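Local coordinates for Non-structural protein 5 (Modoc virus, PDB 2WA2), which probably methylates the cap of viral RNA, at guanine N7 and ribose 2'-O, using S-adenosylmethionine as the methyl donor in its methyltransferase domain, at residues A69-I74 with V80-T85; S95-A100 with V109-L114; E120-V125 with F135-D140; D150-D155 with N175-W180. The protein carries 4 engineered substitutions. All blocks are in the same frame, centred on the assembly; numbering follows the deposited sequence.

Contact 1. Residues A69-I74 with V80-T85; sequences AKLAWI and VELKGT. Engineered in segment 80-85: T85 (natural residue Ser).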
# COMPACT_ATOMS: atom_id res chain seq x y z
N ALA A 69 -5.04 10.79 3.14
CA ALA A 69 -5.09 11.43 1.84
C ALA A 69 -4.89 10.41 0.73
O ALA A 69 -5.54 10.49 -0.30
CB ALA A 69 -4.03 12.54 1.76
N LYS A 70 -3.99 9.45 0.94
CA LYS A 70 -3.68 8.45 -0.07
C LYS A 70 -4.86 7.52 -0.29
O LYS A 70 -5.24 7.30 -1.43
CB LYS A 70 -2.42 7.65 0.29
CG LYS A 70 -1.12 8.44 0.05
CD LYS A 70 0.11 7.85 0.77
CE LYS A 70 0.39 6.41 0.42
NZ LYS A 70 1.57 5.89 1.22
N LEU A 71 -5.45 7.02 0.79
CA LEU A 71 -6.59 6.08 0.62
C LEU A 71 -7.76 6.84 0.02
O LEU A 71 -8.46 6.29 -0.83
CB LEU A 71 -7.02 5.43 1.93
CG LEU A 71 -8.13 4.38 1.83
CD1 LEU A 71 -7.80 3.32 0.78
CD2 LEU A 71 -8.46 3.76 3.19
N ALA A 72 -7.96 8.08 0.44
CA ALA A 72 -9.05 8.93 -0.09
C ALA A 72 -8.91 9.15 -1.60
O ALA A 72 -9.90 9.08 -2.35
CB ALA A 72 -9.14 10.30 0.68
N TRP A 73 -7.66 9.39 -2.04
CA TRP A 73 -7.34 9.54 -3.44
C TRP A 73 -7.68 8.28 -4.23
O TRP A 73 -8.35 8.37 -5.26
CB TRP A 73 -5.87 9.91 -3.64
CG TRP A 73 -5.53 10.32 -5.06
CD1 TRP A 73 -5.51 11.61 -5.55
CD2 TRP A 73 -5.19 9.46 -6.16
NE1 TRP A 73 -5.16 11.59 -6.89
CE2 TRP A 73 -4.97 10.29 -7.29
CE3 TRP A 73 -5.05 8.07 -6.30
CZ2 TRP A 73 -4.61 9.77 -8.55
CZ3 TRP A 73 -4.68 7.55 -7.55
CH2 TRP A 73 -4.47 8.41 -8.67
N ILE A 74 -7.21 7.13 -3.77
CA ILE A 74 -7.51 5.85 -4.40
C ILE A 74 -9.03 5.59 -4.44
O ILE A 74 -9.56 5.09 -5.44
CB ILE A 74 -6.81 4.69 -3.67
CG1 ILE A 74 -5.27 4.86 -3.74
CG2 ILE A 74 -7.32 3.30 -4.20
CD1 ILE A 74 -4.51 3.89 -2.86
N VAL A 80 -10.84 1.28 -5.25
CA VAL A 80 -11.31 0.26 -4.29
C VAL A 80 -12.68 0.62 -3.75
O VAL A 80 -12.90 1.74 -3.30
CB VAL A 80 -10.29 0.06 -3.10
CG1 VAL A 80 -10.11 1.37 -2.29
CG2 VAL A 80 -10.72 -1.10 -2.19
N GLU A 81 -13.58 -0.36 -3.78
CA GLU A 81 -14.91 -0.21 -3.18
C GLU A 81 -14.83 -0.57 -1.70
O GLU A 81 -14.64 -1.73 -1.35
CB GLU A 81 -15.94 -1.08 -3.92
CG GLU A 81 -17.38 -1.03 -3.31
CD GLU A 81 -18.10 0.34 -3.47
OE1 GLU A 81 -17.69 1.20 -4.30
OE2 GLU A 81 -19.11 0.54 -2.74
N LEU A 82 -14.96 0.43 -0.85
CA LEU A 82 -14.89 0.23 0.58
C LEU A 82 -16.30 -0.21 1.03
O LEU A 82 -17.25 0.56 0.93
CB LEU A 82 -14.39 1.52 1.27
CG LEU A 82 -12.94 1.93 0.94
CD1 LEU A 82 -12.59 3.29 1.52
CD2 LEU A 82 -11.89 0.89 1.36
N LYS A 83 -16.44 -1.45 1.48
CA LYS A 83 -17.78 -1.98 1.79
C LYS A 83 -17.80 -3.15 2.75
O LYS A 83 -16.83 -3.93 2.84
CB LYS A 83 -18.51 -2.38 0.49
CG LYS A 83 -17.92 -3.59 -0.18
CD LYS A 83 -18.81 -4.13 -1.28
CE LYS A 83 -18.02 -4.98 -2.25
NZ LYS A 83 -17.56 -6.28 -1.66
N GLY A 84 -18.93 -3.29 3.45
CA GLY A 84 -19.15 -4.45 4.33
C GLY A 84 -18.12 -4.53 5.43
O GLY A 84 -17.84 -3.53 6.08
N THR A 85 -17.60 -5.74 5.64
CA THR A 85 -16.51 -6.03 6.56
C THR A 85 -15.15 -5.67 5.89
O THR A 85 -14.71 -6.32 4.93
CB THR A 85 -16.54 -7.49 7.01
OG1 THR A 85 -17.81 -7.74 7.64
CG2 THR A 85 -15.36 -7.81 8.02

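Contact 2. Residues S95-A100 with V109-L114; sequences SWSYYA and VKAYTL. Engineered in segment 95-100: S95 (natural residue Gly). With SAM (S-adenosylmethionine), chain C.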
# COMPACT_ATOMS: atom_id res chain seq x y z
N SER A 95 -5.19 5.46 10.34
CA SER A 95 -5.82 6.46 9.45
C SER A 95 -6.70 5.81 8.40
O SER A 95 -7.77 6.31 8.11
CB SER A 95 -4.79 7.37 8.77
OG SER A 95 -4.33 8.36 9.67
N TRP A 96 -6.24 4.69 7.82
CA TRP A 96 -7.07 3.99 6.83
C TRP A 96 -8.36 3.46 7.45
O TRP A 96 -9.40 3.44 6.81
CB TRP A 96 -6.29 2.83 6.18
CG TRP A 96 -5.33 3.26 5.05
CD1 TRP A 96 -4.80 4.51 4.83
CD2 TRP A 96 -4.83 2.43 3.99
NE1 TRP A 96 -4.00 4.50 3.70
CE2 TRP A 96 -4.00 3.24 3.17
CE3 TRP A 96 -5.00 1.07 3.65
CZ2 TRP A 96 -3.36 2.74 2.03
CZ3 TRP A 96 -4.36 0.57 2.49
CH2 TRP A 96 -3.55 1.41 1.71
N SER A 97 -8.28 3.00 8.69
CA SER A 97 -9.43 2.41 9.37
C SER A 97 -10.50 3.47 9.64
O SER A 97 -11.69 3.22 9.45
CB SER A 97 -8.97 1.74 10.66
OG SER A 97 -8.37 0.50 10.34
N TYR A 98 -10.06 4.65 10.07
CA TYR A 98 -10.94 5.78 10.33
C TYR A 98 -11.50 6.32 9.03
O TYR A 98 -12.65 6.74 8.97
CB TYR A 98 -10.22 6.87 11.11
CG TYR A 98 -10.11 6.57 12.59
CD1 TYR A 98 -11.25 6.55 13.40
CD2 TYR A 98 -8.88 6.28 13.17
CE1 TYR A 98 -11.16 6.24 14.76
CE2 TYR A 98 -8.78 5.99 14.53
CZ TYR A 98 -9.92 5.96 15.31
OH TYR A 98 -9.82 5.65 16.65
N TYR A 99 -10.69 6.29 7.97
CA TYR A 99 -11.21 6.64 6.67
C TYR A 99 -12.30 5.67 6.25
O TYR A 99 -13.43 6.08 5.94
CB TYR A 99 -10.12 6.76 5.60
CG TYR A 99 -10.74 7.19 4.30
CD1 TYR A 99 -11.09 8.52 4.07
CD2 TYR A 99 -11.06 6.25 3.32
CE1 TYR A 99 -11.71 8.91 2.87
CE2 TYR A 99 -11.67 6.63 2.12
CZ TYR A 99 -12.01 7.96 1.91
OH TYR A 99 -12.61 8.29 0.71
N ALA A 100 -11.98 4.37 6.26
CA ALA A 100 -12.92 3.33 5.89
C ALA A 100 -14.20 3.42 6.73
O ALA A 100 -15.28 3.29 6.19
CB ALA A 100 -12.29 1.95 6.04
N VAL A 109 -15.03 -2.32 10.68
CA VAL A 109 -13.62 -2.34 10.34
C VAL A 109 -12.85 -3.12 11.41
O VAL A 109 -12.94 -2.82 12.59
CB VAL A 109 -13.04 -0.91 10.20
CG1 VAL A 109 -11.57 -0.97 9.77
CG2 VAL A 109 -13.83 -0.12 9.19
N LYS A 110 -12.16 -4.15 10.98
CA LYS A 110 -11.33 -4.94 11.82
C LYS A 110 -9.88 -4.62 11.43
O LYS A 110 -9.40 -4.97 10.33
CB LYS A 110 -11.67 -6.41 11.61
CG LYS A 110 -13.14 -6.75 11.96
CD LYS A 110 -13.32 -8.26 11.90
CE LYS A 110 -14.73 -8.71 12.25
NZ LYS A 110 -14.82 -10.23 12.09
N ALA A 111 -9.20 -3.93 12.35
CA ALA A 111 -7.88 -3.34 12.15
C ALA A 111 -6.81 -4.05 13.00
O ALA A 111 -7.04 -4.36 14.18
CB ALA A 111 -7.94 -1.85 12.49
N TYR A 112 -5.67 -4.35 12.40
CA TYR A 112 -4.62 -5.17 13.02
C TYR A 112 -3.25 -4.57 12.80
O TYR A 112 -2.93 -4.15 11.68
CB TYR A 112 -4.67 -6.61 12.46
CG TYR A 112 -6.00 -7.28 12.69
CD1 TYR A 112 -6.26 -7.97 13.88
CD2 TYR A 112 -7.02 -7.19 11.73
CE1 TYR A 112 -7.51 -8.57 14.10
CE2 TYR A 112 -8.28 -7.80 11.94
CZ TYR A 112 -8.51 -8.47 13.12
OH TYR A 112 -9.73 -9.07 13.35
N THR A 113 -2.42 -4.54 13.85
CA THR A 113 -1.06 -4.06 13.67
C THR A 113 -0.13 -4.63 14.75
O THR A 113 -0.59 -5.08 15.81
CB THR A 113 -1.03 -2.50 13.60
OG1 THR A 113 0.13 -2.07 12.87
CG2 THR A 113 -1.13 -1.86 14.99
N LEU A 114 1.17 -4.65 14.46
CA LEU A 114 2.17 -5.17 15.38
C LEU A 114 2.17 -4.38 16.69
O LEU A 114 2.01 -4.96 17.76
CB LEU A 114 3.54 -5.09 14.76
CG LEU A 114 4.15 -6.28 14.04
CD1 LEU A 114 5.60 -5.90 13.82
CD2 LEU A 114 4.06 -7.58 14.85
N SAM C . -2.31 2.86 6.66
CA SAM C . -1.55 3.39 7.84
C SAM C . -2.21 4.67 8.36
O SAM C . -3.04 5.25 7.66
OXT SAM C . -1.92 5.18 9.47
CB SAM C . -0.10 3.67 7.46
CG SAM C . 0.72 2.41 7.21
SD SAM C . 1.34 1.83 8.80
CE SAM C . 2.86 2.82 8.88
C5' SAM C . 2.10 0.25 8.39
C4' SAM C . 2.11 -0.56 9.68
O4' SAM C . 2.20 -1.94 9.44
C3' SAM C . 3.30 -0.21 10.56
O3' SAM C . 2.81 0.53 11.65
C2' SAM C . 3.87 -1.53 11.03
O2' SAM C . 4.03 -1.52 12.43
C1' SAM C . 2.78 -2.52 10.60
N9 SAM C . 3.29 -3.85 10.32
C8 SAM C . 4.44 -4.17 9.64
N7 SAM C . 4.56 -5.50 9.58
C5 SAM C . 3.49 -6.03 10.24
C6 SAM C . 3.10 -7.34 10.50
N6 SAM C . 3.82 -8.38 10.11
N1 SAM C . 1.92 -7.56 11.19
C2 SAM C . 1.15 -6.51 11.63
N3 SAM C . 1.52 -5.20 11.38
C4 SAM C . 2.69 -5.00 10.70

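Contact 3. Residues E120-V125 with F135-D140; sequences EKPRLV and FKSKVD. With SAM (S-adenosylmethionine), chain C.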
# COMPACT_ATOMS: atom_id res chain seq x y z
N GLU A 120 4.17 1.80 15.24
CA GLU A 120 3.01 2.63 15.51
C GLU A 120 1.87 1.83 16.14
O GLU A 120 1.56 0.74 15.68
CB GLU A 120 2.49 3.29 14.22
CG GLU A 120 3.48 4.18 13.50
CD GLU A 120 4.00 5.29 14.38
OE1 GLU A 120 3.20 5.87 15.15
OE2 GLU A 120 5.22 5.59 14.31
N LYS A 121 1.27 2.40 17.18
CA LYS A 121 0.09 1.84 17.83
C LYS A 121 -1.13 2.64 17.38
O LYS A 121 -1.00 3.83 17.07
CB LYS A 121 0.22 1.93 19.36
CG LYS A 121 1.28 1.05 19.96
CD LYS A 121 1.59 1.43 21.40
CE LYS A 121 2.92 0.84 21.81
NZ LYS A 121 4.01 1.07 20.79
N PRO A 122 -2.31 2.01 17.34
CA PRO A 122 -3.50 2.75 16.94
C PRO A 122 -3.72 3.98 17.81
O PRO A 122 -3.44 3.95 19.01
CB PRO A 122 -4.64 1.73 17.09
CG PRO A 122 -3.98 0.44 16.98
CD PRO A 122 -2.62 0.60 17.61
N ARG A 123 -4.14 5.06 17.16
CA ARG A 123 -4.42 6.35 17.80
C ARG A 123 -5.94 6.49 17.82
O ARG A 123 -6.55 6.77 16.78
CB ARG A 123 -3.80 7.48 16.96
CG ARG A 123 -3.76 8.86 17.61
CD ARG A 123 -2.32 9.22 18.06
NE ARG A 123 -2.29 10.47 18.84
CZ ARG A 123 -1.27 10.87 19.61
NH1 ARG A 123 -0.16 10.14 19.71
NH2 ARG A 123 -1.36 12.01 20.28
N LEU A 124 -6.54 6.28 19.00
CA LEU A 124 -8.00 6.40 19.15
C LEU A 124 -8.48 7.85 19.09
O LEU A 124 -7.96 8.73 19.79
CB LEU A 124 -8.48 5.73 20.45
CG LEU A 124 -8.10 4.26 20.71
CD1 LEU A 124 -8.93 3.68 21.84
CD2 LEU A 124 -8.21 3.38 19.47
N VAL A 125 -9.45 8.10 18.21
CA VAL A 125 -10.10 9.41 18.14
C VAL A 125 -11.62 9.27 18.05
O VAL A 125 -12.14 8.19 17.78
CB VAL A 125 -9.59 10.32 16.96
CG1 VAL A 125 -8.19 10.89 17.26
CG2 VAL A 125 -9.63 9.61 15.63
N PHE A 135 -9.82 -2.16 16.89
CA PHE A 135 -8.37 -2.17 16.74
C PHE A 135 -7.80 -3.31 17.56
O PHE A 135 -8.18 -3.49 18.74
CB PHE A 135 -7.75 -0.86 17.20
CG PHE A 135 -7.95 0.27 16.24
CD1 PHE A 135 -7.22 0.33 15.07
CD2 PHE A 135 -8.83 1.30 16.53
CE1 PHE A 135 -7.39 1.40 14.17
CE2 PHE A 135 -9.01 2.35 15.66
CZ PHE A 135 -8.28 2.41 14.47
N LYS A 136 -6.92 -4.08 16.93
CA LYS A 136 -6.14 -5.06 17.65
C LYS A 136 -4.63 -4.90 17.41
O LYS A 136 -4.14 -5.18 16.32
CB LYS A 136 -6.63 -6.48 17.37
CG LYS A 136 -6.21 -7.46 18.50
CD LYS A 136 -7.43 -8.17 19.14
CE LYS A 136 -7.90 -9.41 18.32
NZ LYS A 136 -6.88 -10.51 18.08
N SER A 137 -3.92 -4.44 18.43
CA SER A 137 -2.46 -4.42 18.38
C SER A 137 -1.90 -5.76 18.84
O SER A 137 -2.65 -6.67 19.23
CB SER A 137 -1.88 -3.27 19.23
OG SER A 137 -2.42 -2.04 18.77
N LYS A 138 -0.59 -5.89 18.76
CA LYS A 138 0.13 -7.09 19.14
C LYS A 138 -0.33 -8.30 18.34
O LYS A 138 -0.60 -9.38 18.89
CB LYS A 138 -0.00 -7.33 20.66
CG LYS A 138 0.15 -6.07 21.48
CD LYS A 138 1.54 -5.56 21.47
CE LYS A 138 1.65 -4.37 22.46
NZ LYS A 138 2.98 -3.74 22.28
N VAL A 139 -0.39 -8.12 17.02
CA VAL A 139 -0.72 -9.18 16.07
C VAL A 139 0.22 -9.06 14.87
O VAL A 139 0.39 -7.94 14.31
CB VAL A 139 -2.21 -9.07 15.56
CG1 VAL A 139 -2.46 -10.05 14.45
CG2 VAL A 139 -3.19 -9.36 16.69
N ASP A 140 0.83 -10.18 14.52
CA ASP A 140 1.65 -10.31 13.32
C ASP A 140 0.68 -10.79 12.23
O ASP A 140 0.26 -11.96 12.22
CB ASP A 140 2.77 -11.32 13.53
CG ASP A 140 3.65 -11.50 12.29
OD1 ASP A 140 3.31 -10.97 11.18
OD2 ASP A 140 4.69 -12.18 12.44
N SAM C . -2.31 2.86 6.66
CA SAM C . -1.55 3.39 7.84
C SAM C . -2.21 4.67 8.36
O SAM C . -3.04 5.25 7.66
OXT SAM C . -1.92 5.18 9.47
CB SAM C . -0.10 3.67 7.46
CG SAM C . 0.72 2.41 7.21
SD SAM C . 1.34 1.83 8.80
CE SAM C . 2.86 2.82 8.88
C5' SAM C . 2.10 0.25 8.39
C4' SAM C . 2.11 -0.56 9.68
O4' SAM C . 2.20 -1.94 9.44
C3' SAM C . 3.30 -0.21 10.56
O3' SAM C . 2.81 0.53 11.65
C2' SAM C . 3.87 -1.53 11.03
O2' SAM C . 4.03 -1.52 12.43
C1' SAM C . 2.78 -2.52 10.60
N9 SAM C . 3.29 -3.85 10.32
C8 SAM C . 4.44 -4.17 9.64
N7 SAM C . 4.56 -5.50 9.58
C5 SAM C . 3.49 -6.03 10.24
C6 SAM C . 3.10 -7.34 10.50
N6 SAM C . 3.82 -8.38 10.11
N1 SAM C . 1.92 -7.56 11.19
C2 SAM C . 1.15 -6.51 11.63
N3 SAM C . 1.52 -5.20 11.38
C4 SAM C . 2.69 -5.00 10.70

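Contact 4. Residues D150-D155 with N175-W180; sequences DTVLCD and NVISRW. With SAM (S-adenosylmethionine), chain C.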
# COMPACT_ATOMS: atom_id res chain seq x y z
N ASP A 150 -15.23 -8.31 3.05
CA ASP A 150 -15.66 -7.82 1.75
C ASP A 150 -14.64 -6.88 1.10
O ASP A 150 -14.68 -6.68 -0.13
CB ASP A 150 -16.98 -7.11 1.91
CG ASP A 150 -18.01 -8.01 2.57
OD1 ASP A 150 -18.46 -8.93 1.88
OD2 ASP A 150 -18.30 -7.82 3.77
N THR A 151 -13.74 -6.33 1.93
CA THR A 151 -12.69 -5.41 1.47
C THR A 151 -11.41 -5.72 2.25
O THR A 151 -11.43 -5.76 3.48
CB THR A 151 -13.04 -3.94 1.76
OG1 THR A 151 -14.39 -3.65 1.37
CG2 THR A 151 -12.08 -3.03 1.05
N VAL A 152 -10.32 -5.95 1.53
CA VAL A 152 -9.03 -6.21 2.19
C VAL A 152 -8.08 -5.04 1.94
O VAL A 152 -7.70 -4.78 0.79
CB VAL A 152 -8.43 -7.52 1.70
CG1 VAL A 152 -7.00 -7.71 2.27
CG2 VAL A 152 -9.36 -8.67 2.02
N LEU A 153 -7.71 -4.34 3.01
CA LEU A 153 -6.77 -3.21 2.93
C LEU A 153 -5.47 -3.63 3.56
O LEU A 153 -5.47 -4.29 4.59
CB LEU A 153 -7.30 -1.97 3.70
CG LEU A 153 -8.65 -1.41 3.24
CD1 LEU A 153 -8.98 -0.14 4.04
CD2 LEU A 153 -8.68 -1.12 1.72
N CYS A 154 -4.34 -3.20 2.98
CA CYS A 154 -3.07 -3.50 3.63
C CYS A 154 -2.06 -2.44 3.24
O CYS A 154 -1.85 -2.22 2.05
CB CYS A 154 -2.56 -4.87 3.21
SG CYS A 154 -1.01 -5.40 4.00
N ASP A 155 -1.48 -1.79 4.23
CA ASP A 155 -0.55 -0.70 3.94
C ASP A 155 0.80 -0.99 4.61
O ASP A 155 1.44 -0.09 5.15
CB ASP A 155 -1.18 0.62 4.39
CG ASP A 155 -0.50 1.87 3.80
OD1 ASP A 155 0.09 1.81 2.70
OD2 ASP A 155 -0.59 2.93 4.43
N ASN A 175 2.20 -12.57 -0.71
CA ASN A 175 1.86 -13.95 -0.36
C ASN A 175 0.74 -14.03 0.71
O ASN A 175 -0.21 -14.82 0.60
CB ASN A 175 3.12 -14.74 0.04
CG ASN A 175 2.83 -16.20 0.28
OD1 ASN A 175 2.92 -16.67 1.41
ND2 ASN A 175 2.42 -16.92 -0.78
N VAL A 176 0.83 -13.17 1.72
CA VAL A 176 -0.20 -13.11 2.77
C VAL A 176 -1.55 -12.65 2.17
O VAL A 176 -2.61 -13.28 2.37
CB VAL A 176 0.24 -12.19 3.92
CG1 VAL A 176 -0.90 -11.94 4.89
CG2 VAL A 176 1.47 -12.79 4.61
N ILE A 177 -1.51 -11.54 1.44
CA ILE A 177 -2.71 -11.00 0.82
C ILE A 177 -3.36 -12.02 -0.14
O ILE A 177 -4.58 -12.13 -0.15
CB ILE A 177 -2.42 -9.64 0.08
CG1 ILE A 177 -2.08 -8.55 1.10
CG2 ILE A 177 -3.58 -9.25 -0.89
CD1 ILE A 177 -3.10 -8.30 2.23
N SER A 178 -2.56 -12.76 -0.90
CA SER A 178 -3.12 -13.80 -1.80
C SER A 178 -4.02 -14.79 -1.05
O SER A 178 -5.06 -15.20 -1.57
CB SER A 178 -2.03 -14.51 -2.60
OG SER A 178 -1.49 -13.60 -3.54
N ARG A 179 -3.65 -15.15 0.18
CA ARG A 179 -4.47 -16.04 1.00
C ARG A 179 -5.81 -15.40 1.35
O ARG A 179 -6.87 -16.06 1.31
CB ARG A 179 -3.73 -16.44 2.28
CG ARG A 179 -2.53 -17.32 2.02
CD ARG A 179 -1.70 -17.47 3.27
NE ARG A 179 -0.40 -18.05 2.94
CZ ARG A 179 0.75 -17.69 3.51
NH1 ARG A 179 0.77 -16.74 4.44
NH2 ARG A 179 1.87 -18.30 3.13
N TRP A 180 -5.78 -14.12 1.68
CA TRP A 180 -7.02 -13.39 1.94
C TRP A 180 -7.93 -13.33 0.71
O TRP A 180 -9.15 -13.52 0.82
CB TRP A 180 -6.71 -11.99 2.46
CG TRP A 180 -6.23 -12.01 3.91
CD1 TRP A 180 -4.96 -12.26 4.38
CD2 TRP A 180 -7.04 -11.77 5.06
NE1 TRP A 180 -4.94 -12.19 5.77
CE2 TRP A 180 -6.20 -11.88 6.21
CE3 TRP A 180 -8.40 -11.48 5.23
CZ2 TRP A 180 -6.69 -11.68 7.51
CZ3 TRP A 180 -8.88 -11.29 6.53
CH2 TRP A 180 -8.02 -11.41 7.65
N SAM C . -2.31 2.86 6.66
CA SAM C . -1.55 3.39 7.84
C SAM C . -2.21 4.67 8.36
O SAM C . -3.04 5.25 7.66
OXT SAM C . -1.92 5.18 9.47
CB SAM C . -0.10 3.67 7.46
CG SAM C . 0.72 2.41 7.21
SD SAM C . 1.34 1.83 8.80
CE SAM C . 2.86 2.82 8.88
C5' SAM C . 2.10 0.25 8.39
C4' SAM C . 2.11 -0.56 9.68
O4' SAM C . 2.20 -1.94 9.44
C3' SAM C . 3.30 -0.21 10.56
O3' SAM C . 2.81 0.53 11.65
C2' SAM C . 3.87 -1.53 11.03
O2' SAM C . 4.03 -1.52 12.43
C1' SAM C . 2.78 -2.52 10.60
N9 SAM C . 3.29 -3.85 10.32
C8 SAM C . 4.44 -4.17 9.64
N7 SAM C . 4.56 -5.50 9.58
C5 SAM C . 3.49 -6.03 10.24
C6 SAM C . 3.10 -7.34 10.50
N6 SAM C . 3.82 -8.38 10.11
N1 SAM C . 1.92 -7.56 11.19
C2 SAM C . 1.15 -6.51 11.63
N3 SAM C . 1.52 -5.20 11.38
C4 SAM C . 2.69 -5.00 10.70

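Contact 1. Residues A69-I74 with V80-T85
L71 and I74 of helix 66-76 meet V80 and L82 with methyl groups, and none of the four has a flat group. Two rings of helix 95-101 border the contact instead: W96 packs on L71, and Y99 packs on both L71 and L82. W73 sits on another side of helix 66-76, where it makes a cation-pi contact with R77 and touches V219 and P220.

Within the contact, I74 and V80 make the closest approach. I74 CG2 lies 3.9 Å from V80 CG1, and the two side chains run at a slant to each other. V80 CG1 stands between its backbone N and carbonyl carbon (chi1 61°), which turns this methyl to the helix. The other V80 methyl, CG2, lies beside the carbonyl carbon.

L71 reaches across one helical turn earlier. Its CG is anti to the backbone N (chi1 -176°), and the two branches then part. CD1 comes within 4.3 Å of V80 CG1. CD2 goes to L82 CD1, at a looser 4.5 Å. L71 therefore bridges two residues of the extended loop, both of which point their CB atoms at the helix.

Behind the loop, V80 and L82 also touch T151, and L82 reaches L153, so the same side chains lean on strand 151-154. C190 of strand 188-193 borders I74 and V80. At the far end of 80-85, the engineered T85 is hydrogen-bonded through OG1 to E108 OE2.

All four touching residues are buried. The chemistry is purely apolar, so the contact depends on the fit of methyl groups and not on directed bonds.

Contact 2. Residues S95-A100 with V109-L114
S97 turns its side chain to strand 106-112 and places OG against two residues there. With chi1 at -78°, OG lies beside the backbone N of S97 and anti to its carbonyl carbon. OG is then 3.2 Å from A111 CB and 3.6 Å from V109 CG1. These are apolar neighbours. The polar need of this buried hydroxyl is met by a hydrogen bond with D88 OD2, on strand 86-89.

V109 divides its methyls between two helix residues. CG1, anti to the backbone N (chi1 -177°), goes to S97. CG2, beside that N, goes to A100, with CG2 4.1 Å from A100 CB. S97, A100 and A111 are small, consistent with the close approach of the axes. Those of helix 95-100 and strand 109-112 pass 9.0 Å apart and are almost exactly antiparallel, at 178°.

W96 swings its indole out of this interface to the ligand. The amino N of S-adenosylmethionine stands 3.4 Å above one face of the ring, nearer the rim than the centre. NE1 makes a weak hydrogen bond to G67 O. The ligand carboxylate lies at the first turn of the helix, where the N-H of the engineered S95 and that of W96 each give it a weak hydrogen bond. The helix start would probably favour its negative charge.

L114 CG packs 3.8 Å from adenine atom N1 of the ligand. The helix start and the residues just past strand 106-112 thus border opposite ends of the cofactor, in a beta-alpha-beta unit (strand 86-89, helix 95-101, strand 106-112) as in Rossmann-like S-adenosylmethionine-dependent methyltransferases.

Contact 3. Residues E120-V125 with F135-D140
P122 lies over one face of the ring of F135, a residue of strand 133-136 at the edge of the Rossmann-like sheet. This is a CH-pi contact. P122 CB is 3.9 Å from the ring centroid and 25° off the ring normal, displaced toward the rim near CD1. L124 adds a second touch. Its CD2 comes obliquely to within 3.7 Å of F135 CD2.

Around this first shell, F135 also meets Y98 of helix 95-101, ring against ring at about 45°. Y98 OH is hydrogen-bonded to V125 N, which ties the end of 120-125 to the same helix. C91, S97 and A111 touch F135 as well, so the irregular segment 120-125 leans on an aromatic already set in the sheet.

Further along, K138 NZ is hydrogen-bonded to G115 O, and K121 NZ reaches the same carbonyl weakly. The two ammonium groups are close, with K121 NZ 5.1 Å from K138 NZ; sharing this carbonyl probably eases their repulsion. E120 lays CB near O3' of the ligand ribose, while its OE1 forms a salt bridge with R93.

D140 CG stands opposite its backbone N, which carries the carboxylate to the adenine. D140 OD1 is hydrogen-bonded to T142 OG1, and the same atom accepts a hydrogen bond from N6 of S-adenosylmethionine at 2.8 Å and 161°.

Contact 4. Residues D150-D155 with N175-W180
I177 sets its CD1 methyl against both V152 and C154, and this is the tight part of the contact. CD1 is 3.6 Å from C154 CB and 3.9 Å from V152 CG1. The sulfur is close too, with C154 SG 4.0 Å from I177 CD1. Two bends bring the methyl there. I177 CG1 lies beside the backbone N (chi1 -68°), and the chain folds again at chi2 (-54°). V152 and I177 lie alongside each other, pointing opposite ways.

One turn later the packing is looser. V152 CG2 is 4.3 Å from W180 CB and stands obliquely to the indole ring. F147 meets that ring edge-to-face, and the W180 side chain also touches P146 and V87. Within the helix, V176 O lies in the ring plane at one edge.

The outer side of the helix carries N175 and R179, which are exposed. S178 touches M208, R211 and F212 of helix 199-212, and its OG is hydrogen-bonded with L174 O. The axes of strand 151-154 and helix 175-180 are 10.0 Å apart and nearly antiparallel, at 169°.

The strand's other face belongs to different neighbours. L153 points away from this helix and touches L82 and C190. Just past the strand, D155 OD2 accepts a hydrogen bond from the amino N of S-adenosylmethionine at 2.8 Å, while OD1 is bonded with Y230 OH.

Strand 151-154, helix 163-183 and strand 188-193 form a beta-alpha-beta unit of the Rossmann-like methyltransferase fold, with a ligand-binding acidic residue at the C-terminal end of the first strand.

In the fold
The four contacts follow one another along the chain, and none nests in or crosses another. Contact 1 closes the short turn from helix 66-76 into the loop before strand 86-89. Contact 2 closes the connection from helix 95-101 to strand 106-112, and Y99 packs it onto contact 1. Contact 3 closes the loop that leads to strand 133-136; A111 O and K136 N pair it with contact 2 in the sheet. Contact 4 closes the longest span, to helix 163-183 on the opposite face of the sheet from helices 66-76 and 95-101. T85 and D150 join its start to contact 1. Contacts 2, 3 and 4 all reach S-adenosylmethionine.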